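Local atomic coordinates of glutaminase 1 (Escherichia coli, PDB entry 1U60), a protein that catalyses the hydrolysis of L-glutamine to L-glutamate and ammonium, and works as a homotetramer. Residues Gln9-Gly23 with Val290-Leu303. Sequence-based numbering, arbitrary orientation.
With EDO (1,2-ethanediol), chain E.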
ATOM      1  N   GLN A   9      23.096 -11.075 -14.907  1.00 15.65           N
ATOM      2  CA  GLN A   9      22.541 -10.548 -16.160  1.00 16.46           C
ATOM      3  C   GLN A   9      21.492  -9.495 -15.932  1.00 14.97           C
ATOM      4  O   GLN A   9      21.413  -8.527 -16.662  1.00 14.33           O
ATOM      5  CB  GLN A   9      21.896 -11.648 -17.022  1.00 17.31           C
ATOM      6  CG  GLN A   9      22.870 -12.540 -17.761  1.00 23.82           C
ATOM      7  CD  GLN A   9      22.155 -13.622 -18.557  1.00 31.39           C
ATOM      8  OE1 GLN A   9      21.001 -13.411 -19.008  1.00 35.93           O
ATOM      9  NE2 GLN A   9      22.825 -14.772 -18.751  1.00 35.18           N
ATOM     10  N   ALA A  10      20.653  -9.702 -14.925  1.00 14.51           N
ATOM     11  CA  ALA A  10      19.615  -8.748 -14.596  1.00 13.58           C
ATOM     12  C   ALA A  10      20.169  -7.418 -14.162  1.00 12.33           C
ATOM     13  O   ALA A  10      19.720  -6.413 -14.669  1.00 11.96           O
ATOM     14  CB  ALA A  10      18.654  -9.317 -13.556  1.00 14.18           C
ATOM     15  N   VAL A  11      21.168  -7.370 -13.256  1.00 12.66           N
ATOM     16  CA  VAL A  11      21.731  -6.087 -12.869  1.00 12.42           C
ATOM     17  C   VAL A  11      22.529  -5.448 -14.025  1.00 13.24           C
ATOM     18  O   VAL A  11      22.506  -4.236 -14.166  1.00 12.30           O
ATOM     19  CB  VAL A  11      22.650  -6.092 -11.579  1.00 14.02           C
ATOM     20  CG1 VAL A  11      21.842  -6.591 -10.369  1.00 12.44           C
ATOM     21  CG2 VAL A  11      23.879  -6.894 -11.744  1.00 15.17           C
ATOM     22  N   ASP A  12      23.261  -6.261 -14.785  1.00 13.54           N
ATOM     23  CA  ASP A  12      23.954  -5.769 -15.998  1.00 14.35           C
ATOM     24  C   ASP A  12      23.029  -5.118 -17.018  1.00 14.23           C
ATOM     25  O   ASP A  12      23.286  -3.999 -17.485  1.00 14.03           O
ATOM     26  CB  ASP A  12      24.753  -6.911 -16.666  1.00 14.42           C
ATOM     27  CG  ASP A  12      26.024  -7.270 -15.870  1.00 17.03           C
ATOM     28  OD1 ASP A  12      26.369  -6.555 -14.916  1.00 17.57           O
ATOM     29  OD2 ASP A  12      26.751  -8.235 -16.165  1.00 19.31           O
ATOM     30  N   GLN A  13      21.935  -5.781 -17.338  1.00 15.02           N
ATOM     31  CA  GLN A  13      20.970  -5.237 -18.299  1.00 16.44           C
ATOM     32  C   GLN A  13      20.238  -4.014 -17.770  1.00 15.95           C
ATOM     33  O   GLN A  13      19.988  -3.063 -18.515  1.00 14.60           O
ATOM     34  CB  GLN A  13      19.998  -6.334 -18.732  1.00 17.97           C
ATOM     35  CG  GLN A  13      20.756  -7.485 -19.418  1.00 24.22           C
ATOM     36  CD  GLN A  13      19.881  -8.580 -20.025  1.00 31.16           C
ATOM     37  OE1 GLN A  13      18.653  -8.597 -19.844  1.00 36.77           O
ATOM     38  NE2 GLN A  13      20.522  -9.505 -20.757  1.00 32.51           N
ATOM     39  N   ALA A  14      19.895  -3.999 -16.482  1.00 14.17           N
ATOM     40  CA  ALA A  14      19.279  -2.797 -15.934  1.00 13.81           C
ATOM     41  C   ALA A  14      20.203  -1.584 -16.013  1.00 12.93           C
ATOM     42  O   ALA A  14      19.752  -0.476 -16.268  1.00 11.80           O
ATOM     43  CB  ALA A  14      18.853  -3.028 -14.457  1.00 13.25           C
ATOM     44  N   TYR A  15      21.472  -1.810 -15.704  1.00 12.44           N
ATOM     45  CA  TYR A  15      22.491  -0.771 -15.733  1.00 13.58           C
ATOM     46  C   TYR A  15      22.669  -0.321 -17.197  1.00 13.47           C
ATOM     47  O   TYR A  15      22.630   0.863 -17.491  1.00 12.86           O
ATOM     48  CB  TYR A  15      23.809  -1.305 -15.177  1.00 13.61           C
ATOM     49  CG  TYR A  15      24.917  -0.315 -15.296  1.00 14.47           C
ATOM     50  CD1 TYR A  15      25.058   0.737 -14.394  1.00 15.12           C
ATOM     51  CD2 TYR A  15      25.848  -0.414 -16.340  1.00 18.24           C
ATOM     52  CE1 TYR A  15      26.081   1.688 -14.529  1.00 16.82           C
ATOM     53  CE2 TYR A  15      26.862   0.534 -16.481  1.00 18.00           C
ATOM     54  CZ  TYR A  15      26.979   1.579 -15.576  1.00 19.61           C
ATOM     55  OH  TYR A  15      27.980   2.530 -15.716  1.00 21.69           O
ATOM     56  N   THR A  16      22.813  -1.269 -18.102  1.00 15.06           N
ATOM     57  CA  THR A  16      23.061  -0.885 -19.524  1.00 17.39           C
ATOM     58  C   THR A  16      21.917  -0.065 -20.061  1.00 18.71           C
ATOM     59  O   THR A  16      22.139   0.980 -20.683  1.00 20.34           O
ATOM     60  CB  THR A  16      23.312  -2.095 -20.401  1.00 17.80           C
ATOM     61  OG1 THR A  16      24.459  -2.802 -19.916  1.00 16.99           O
ATOM     62  CG2 THR A  16      23.632  -1.673 -21.893  1.00 20.02           C
ATOM     63  N   GLN A  17      20.696  -0.506 -19.774  1.00 19.12           N
ATOM     64  CA  GLN A  17      19.509   0.106 -20.319  1.00 19.99           C
ATOM     65  C   GLN A  17      19.234   1.507 -19.758  1.00 20.31           C
ATOM     66  O   GLN A  17      18.704   2.373 -20.470  1.00 20.02           O
ATOM     67  CB  GLN A  17      18.302  -0.834 -20.122  1.00 20.85           C
ATOM     68  CG  GLN A  17      16.963  -0.267 -20.563  1.00 25.07           C
ATOM     69  CD  GLN A  17      15.852  -1.317 -20.684  1.00 31.92           C
ATOM     70  OE1 GLN A  17      16.045  -2.506 -20.367  1.00 34.88           O
ATOM     71  NE2 GLN A  17      14.695  -0.884 -21.197  1.00 34.69           N
ATOM     72  N   PHE A  18      19.574   1.756 -18.501  1.00 19.80           N
ATOM     73  CA  PHE A  18      19.165   2.992 -17.824  1.00 20.43           C
ATOM     74  C   PHE A  18      20.256   3.877 -17.231  1.00 21.68           C
ATOM     75  O   PHE A  18      19.928   4.973 -16.803  1.00 21.98           O
ATOM     76  CB  PHE A  18      18.120   2.682 -16.706  1.00 20.09           C
ATOM     77  CG  PHE A  18      16.838   2.152 -17.227  1.00 19.19           C
ATOM     78  CD1 PHE A  18      15.966   2.989 -17.892  1.00 20.88           C
ATOM     79  CD2 PHE A  18      16.505   0.818 -17.092  1.00 21.30           C
ATOM     80  CE1 PHE A  18      14.780   2.522 -18.406  1.00 22.61           C
ATOM     81  CE2 PHE A  18      15.293   0.329 -17.619  1.00 20.49           C
ATOM     82  CZ  PHE A  18      14.439   1.185 -18.271  1.00 23.10           C
ATOM     83  N   HIS A  19      21.521   3.446 -17.187  1.00 23.44           N
ATOM     84  CA  HIS A  19      22.510   4.129 -16.314  1.00 24.89           C
ATOM     85  C   HIS A  19      22.758   5.591 -16.730  1.00 25.59           C
ATOM     86  O   HIS A  19      23.172   6.411 -15.897  1.00 24.89           O
ATOM     87  CB  HIS A  19      23.876   3.399 -16.197  1.00 25.28           C
ATOM     88  CG  HIS A  19      24.721   3.476 -17.424  1.00 28.57           C
ATOM     89  ND1 HIS A  19      25.206   4.662 -17.930  1.00 35.17           N
ATOM     90  CD2 HIS A  19      25.174   2.510 -18.252  1.00 32.46           C
ATOM     91  CE1 HIS A  19      25.888   4.430 -19.034  1.00 34.69           C
ATOM     92  NE2 HIS A  19      25.898   3.129 -19.244  1.00 35.61           N
ATOM     93  N   SER A  20      22.556   5.870 -18.020  1.00 25.80           N
ATOM     94  CA  SER A  20      22.853   7.195 -18.591  1.00 26.86           C
ATOM     95  C   SER A  20      21.582   7.965 -18.971  1.00 26.20           C
ATOM     96  O   SER A  20      21.632   8.961 -19.698  1.00 27.05           O
ATOM     97  CB  SER A  20      23.708   7.034 -19.830  1.00 27.34           C
ATOM     98  OG  SER A  20      22.938   6.431 -20.855  1.00 30.57           O
ATOM     99  N   LEU A  21      20.443   7.490 -18.485  1.00 24.90           N
ATOM    100  CA  LEU A  21      19.157   8.081 -18.786  1.00 24.34           C
ATOM    101  C   LEU A  21      19.100   9.501 -18.221  1.00 24.09           C
ATOM    102  O   LEU A  21      19.358   9.694 -17.054  1.00 23.58           O
ATOM    103  CB  LEU A  21      18.067   7.223 -18.150  1.00 24.78           C
ATOM    104  CG  LEU A  21      16.624   7.488 -18.526  1.00 24.64           C
ATOM    105  CD1 LEU A  21      16.346   6.848 -19.904  1.00 25.14           C
ATOM    106  CD2 LEU A  21      15.693   6.955 -17.407  1.00 24.76           C
ATOM    107  N   ASN A  22      18.794  10.493 -19.053  1.00 23.60           N
ATOM    108  CA  ASN A  22      18.725  11.883 -18.605  1.00 24.43           C
ATOM    109  C   ASN A  22      17.416  12.137 -17.879  1.00 23.69           C
ATOM    110  O   ASN A  22      16.450  11.379 -18.028  1.00 23.56           O
ATOM    111  CB  ASN A  22      18.860  12.891 -19.797  1.00 25.23           C
ATOM    112  CG  ASN A  22      20.297  13.148 -20.206  1.00 29.73           C
ATOM    113  OD1 ASN A  22      20.564  13.535 -21.346  1.00 36.63           O
ATOM    114  ND2 ASN A  22      21.233  12.961 -19.279  1.00 33.78           N
ATOM    115  N   GLY A  23      17.387  13.198 -17.084  1.00 22.54           N
ATOM    116  CA  GLY A  23      16.152  13.672 -16.488  1.00 21.72           C
ATOM    117  C   GLY A  23      16.341  13.813 -14.976  1.00 19.90           C
ATOM    118  O   GLY A  23      17.147  13.075 -14.350  1.00 20.91           O
ATOM    119  N   VAL A 290      15.545   9.275 -10.594  1.00 10.43           N
ATOM    120  CA  VAL A 290      15.026   8.888 -11.909  1.00 10.02           C
ATOM    121  C   VAL A 290      15.565   7.546 -12.376  1.00  9.94           C
ATOM    122  O   VAL A 290      14.785   6.623 -12.693  1.00 11.53           O
ATOM    123  CB  VAL A 290      15.267  10.014 -13.009  1.00 11.24           C
ATOM    124  CG1 VAL A 290      14.811   9.549 -14.414  1.00 13.72           C
ATOM    125  CG2 VAL A 290      14.602  11.272 -12.577  1.00 12.84           C
ATOM    126  N   ARG A 291      16.883   7.410 -12.425  1.00 10.17           N
ATOM    127  CA  ARG A 291      17.508   6.192 -12.884  1.00 10.53           C
ATOM    128  C   ARG A 291      17.380   5.067 -11.836  1.00 10.89           C
ATOM    129  O   ARG A 291      17.248   3.910 -12.194  1.00 10.49           O
ATOM    130  CB  ARG A 291      18.994   6.400 -13.192  1.00 11.18           C
ATOM    131  CG  ARG A 291      19.327   7.356 -14.330  1.00 13.73           C
ATOM    132  CD  ARG A 291      20.829   7.703 -14.320  1.00 16.57           C
ATOM    133  NE  ARG A 291      21.085   8.870 -15.161  1.00 21.50           N
ATOM    134  CZ  ARG A 291      21.940   9.807 -14.861  1.00 13.68           C
ATOM    135  NH1 ARG A 291      22.659   9.739 -13.743  1.00 21.16           N
ATOM    136  NH2 ARG A 291      22.095  10.816 -15.703  1.00 22.77           N
ATOM    137  N   GLY A 292      17.477   5.432 -10.558  1.00 10.77           N
ATOM    138  CA  GLY A 292      17.442   4.465  -9.470  1.00 10.22           C
ATOM    139  C   GLY A 292      16.119   3.678  -9.583  1.00  9.66           C
ATOM    140  O   GLY A 292      16.093   2.459  -9.421  1.00 10.44           O
ATOM    141  N   GLN A 293      15.014   4.395  -9.795  1.00  9.15           N
ATOM    142  CA  GLN A 293      13.699   3.772  -9.872  1.00 10.75           C
ATOM    143  C   GLN A 293      13.642   2.796 -11.015  1.00 10.45           C
ATOM    144  O   GLN A 293      13.176   1.672 -10.879  1.00 11.36           O
ATOM    145  CB  GLN A 293      12.593   4.811 -10.088  1.00 10.01           C
ATOM    146  CG  GLN A 293      12.173   5.476  -8.822  1.00 12.25           C
ATOM    147  CD  GLN A 293      11.223   6.645  -9.043  1.00 11.47           C
ATOM    148  OE1 GLN A 293      10.010   6.539  -8.710  1.00 14.52           O
ATOM    149  NE2 GLN A 293      11.753   7.777  -9.571  1.00  9.60           N
ATOM    150  N   LYS A 294      14.128   3.251 -12.172  1.00 10.85           N
ATOM    151  CA  LYS A 294      14.057   2.455 -13.394  1.00 11.15           C
ATOM    152  C   LYS A 294      14.952   1.221 -13.289  1.00 10.46           C
ATOM    153  O   LYS A 294      14.568   0.159 -13.711  1.00 11.28           O
ATOM    154  CB  LYS A 294      14.392   3.326 -14.645  1.00 11.82           C
ATOM    155  CG  LYS A 294      13.269   4.300 -14.981  1.00 15.52           C
ATOM    156  CD  LYS A 294      11.972   3.655 -15.588  1.00 20.15           C
ATOM    157  CE  LYS A 294      10.719   4.586 -15.383  1.00 24.85           C
ATOM    158  NZ  LYS A 294      10.244   5.265 -16.630  1.00 31.54           N
ATOM    159  N   MET A 295      16.130   1.351 -12.691  1.00  8.87           N
ATOM    160  CA  MET A 295      17.038   0.225 -12.607  1.00  8.75           C
ATOM    161  C   MET A 295      16.477  -0.853 -11.634  1.00  9.79           C
ATOM    162  O   MET A 295      16.559  -2.034 -11.913  1.00 10.51           O
ATOM    163  CB  MET A 295      18.452   0.680 -12.195  1.00 10.16           C
ATOM    164  CG  MET A 295      19.169   1.359 -13.376  1.00  9.29           C
ATOM    165  SD  MET A 295      20.911   1.735 -12.935  1.00 11.22           S
ATOM    166  CE  MET A 295      20.760   3.000 -11.943  1.00 11.93           C
ATOM    167  N   VAL A 296      15.936  -0.445 -10.482  1.00  9.60           N
ATOM    168  CA  VAL A 296      15.328  -1.405  -9.557  1.00  8.67           C
ATOM    169  C   VAL A 296      14.103  -2.073 -10.189  1.00  8.96           C
ATOM    170  O   VAL A 296      13.964  -3.305 -10.112  1.00  8.30           O
ATOM    171  CB  VAL A 296      14.953  -0.746  -8.228  1.00  8.21           C
ATOM    172  CG1 VAL A 296      14.090  -1.667  -7.402  1.00  8.26           C
ATOM    173  CG2 VAL A 296      16.249  -0.338  -7.411  1.00  9.75           C
ATOM    174  N   ALA A 297      13.224  -1.271 -10.796  1.00  9.36           N
ATOM    175  CA  ALA A 297      12.063  -1.824 -11.481  1.00  9.82           C
ATOM    176  C   ALA A 297      12.472  -2.823 -12.550  1.00 10.35           C
ATOM    177  O   ALA A 297      11.854  -3.864 -12.731  1.00 10.30           O
ATOM    178  CB  ALA A 297      11.223  -0.692 -12.091  1.00 11.30           C
ATOM    179  N   SER A 298      13.538  -2.493 -13.290  1.00  9.89           N
ATOM    180  CA  SER A 298      14.014  -3.380 -14.345  1.00  9.47           C
ATOM    181  C   SER A 298      14.450  -4.752 -13.810  1.00  9.28           C
ATOM    182  O   SER A 298      14.054  -5.790 -14.311  1.00  9.76           O
ATOM    183  CB  SER A 298      15.167  -2.728 -15.106  1.00 10.22           C
ATOM    184  OG  SER A 298      15.655  -3.660 -16.083  1.00 12.67           O
ATOM    185  N   VAL A 299      15.244  -4.774 -12.733  1.00  9.33           N
ATOM    186  CA  VAL A 299      15.675  -6.020 -12.160  1.00 10.27           C
ATOM    187  C   VAL A 299      14.447  -6.843 -11.736  1.00 11.17           C
ATOM    188  O   VAL A 299      14.340  -8.048 -12.035  1.00 10.28           O
ATOM    189  CB  VAL A 299      16.631  -5.777 -10.970  1.00 10.52           C
ATOM    190  CG1 VAL A 299      16.977  -7.113 -10.209  1.00  9.38           C
ATOM    191  CG2 VAL A 299      17.933  -5.109 -11.428  1.00 11.58           C
ATOM    192  N   ALA A 300      13.511  -6.176 -11.042  1.00 10.45           N
ATOM    193  CA  ALA A 300      12.368  -6.863 -10.503  1.00 11.59           C
ATOM    194  C   ALA A 300      11.522  -7.416 -11.667  1.00 11.76           C
ATOM    195  O   ALA A 300      11.015  -8.547 -11.594  1.00 12.40           O
ATOM    196  CB  ALA A 300      11.528  -5.935  -9.623  1.00 11.77           C
ATOM    197  N   LYS A 301      11.410  -6.654 -12.745  1.00 13.60           N
ATOM    198  CA  LYS A 301      10.584  -7.079 -13.885  1.00 14.27           C
ATOM    199  C   LYS A 301      11.251  -8.251 -14.614  1.00 14.55           C
ATOM    200  O   LYS A 301      10.602  -9.217 -15.019  1.00 15.23           O
ATOM    201  CB  LYS A 301      10.413  -5.942 -14.863  1.00 15.50           C
ATOM    202  CG  LYS A 301       9.523  -6.282 -16.051  1.00 20.49           C
ATOM    203  CD  LYS A 301       8.976  -5.032 -16.730  1.00 26.64           C
ATOM    204  CE  LYS A 301       8.025  -5.390 -17.877  1.00 28.86           C
ATOM    205  NZ  LYS A 301       8.539  -4.875 -19.174  1.00 31.68           N
ATOM    206  N   GLN A 302      12.554  -8.158 -14.795  1.00 14.37           N
ATOM    207  CA  GLN A 302      13.311  -9.212 -15.479  1.00 15.34           C
ATOM    208  C   GLN A 302      13.256 -10.521 -14.690  1.00 15.03           C
ATOM    209  O   GLN A 302      13.210 -11.583 -15.298  1.00 14.43           O
ATOM    210  CB  GLN A 302      14.769  -8.828 -15.659  1.00 15.37           C
ATOM    211  CG  GLN A 302      15.094  -7.762 -16.707  1.00 17.98           C
ATOM    212  CD  GLN A 302      16.590  -7.446 -16.706  1.00 22.18           C
ATOM    213  OE1 GLN A 302      17.397  -8.277 -17.167  1.00 21.51           O
ATOM    214  NE2 GLN A 302      16.971  -6.299 -16.108  1.00 17.65           N
ATOM    215  N   LEU A 303      13.253 -10.456 -13.349  1.00 15.49           N
ATOM    216  CA  LEU A 303      13.293 -11.658 -12.528  1.00 14.36           C
ATOM    217  C   LEU A 303      11.892 -12.131 -12.119  1.00 14.46           C
ATOM    218  O   LEU A 303      11.769 -13.190 -11.481  1.00 15.79           O
ATOM    219  CB  LEU A 303      14.193 -11.436 -11.290  1.00 15.11           C
ATOM    220  CG  LEU A 303      15.663 -11.145 -11.560  1.00 13.45           C
ATOM    221  CD1 LEU A 303      16.432 -10.930 -10.248  1.00 15.21           C
ATOM    222  CD2 LEU A 303      16.302 -12.240 -12.424  1.00 16.33           C
TER
HETATM  223  C1  EDO E1203       8.884   8.872 -15.495  1.00 41.35           C
HETATM  224  O1  EDO E1203       8.684  10.277 -15.579  1.00 41.73           O
HETATM  225  C2  EDO E1203       7.586   8.171 -15.139  1.00 41.59           C
HETATM  226  O2  EDO E1203       7.843   6.789 -15.246  1.00 38.61           O
HETATM  227  O   HOH W   1      14.116  -3.933 -18.182  1.00 44.37           O
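Ala14 presses its methyl into the surface of helix 290-303, a knob in a hole lined by Met295, Ser298, Val299 and Gln302; its CB lies 3.8 Å from Val299 CG2. The axes of the two helical segments approach to 8.7 Å, consistent with the small side chains of Ala10 and Ala14 at the crossing, and the 142° between their directions makes the pair roughly antiparallel.

One turn further along, the Phe18 ring lies against Lys294. Lys294 CB sits over one face, 3.7 Å from the ring centroid and 16° off the ring normal, which identifies a CH-pi contact, while Gln17 CG covers the opposite face. The lysine chain then bends beyond CG and runs on past the rim, ending with NZ hydrogen-bonded to a 1,2-ethanediol probably left from crystallisation.

Polar grips lie toward both ends. Gln302 NE2 donates to Ala10 O at 3.1 Å, tilted 16° from the carbonyl plane; this oxygen also accepts the helical bond from Ala14 N, and the same NE2 reaches Ser298 OG at 2.9 Å, so two acceptors fix the amide's rotation. Where the chain turns from Phe18 to Leu21, Leu21 O accepts from NE of buried Arg291, a residue of helix 290-303 whose chain is extended from CG to NE, at 2.7 Å, and NH2 adds a weak second bond. The carbonyl oxygen of His19 lies over one guanidinium face, and NH1 is satisfied by Ser280 and Gly38.

On the inner side, Val11, Tyr15, Met295 and Val299 reach strands 42-47 and 274-279. The N-terminal and C-terminal helices thus pack side by side against one face of the five-stranded antiparallel sheet, the pairing characteristic of the beta-lactamase-like fold to which glutaminases belong.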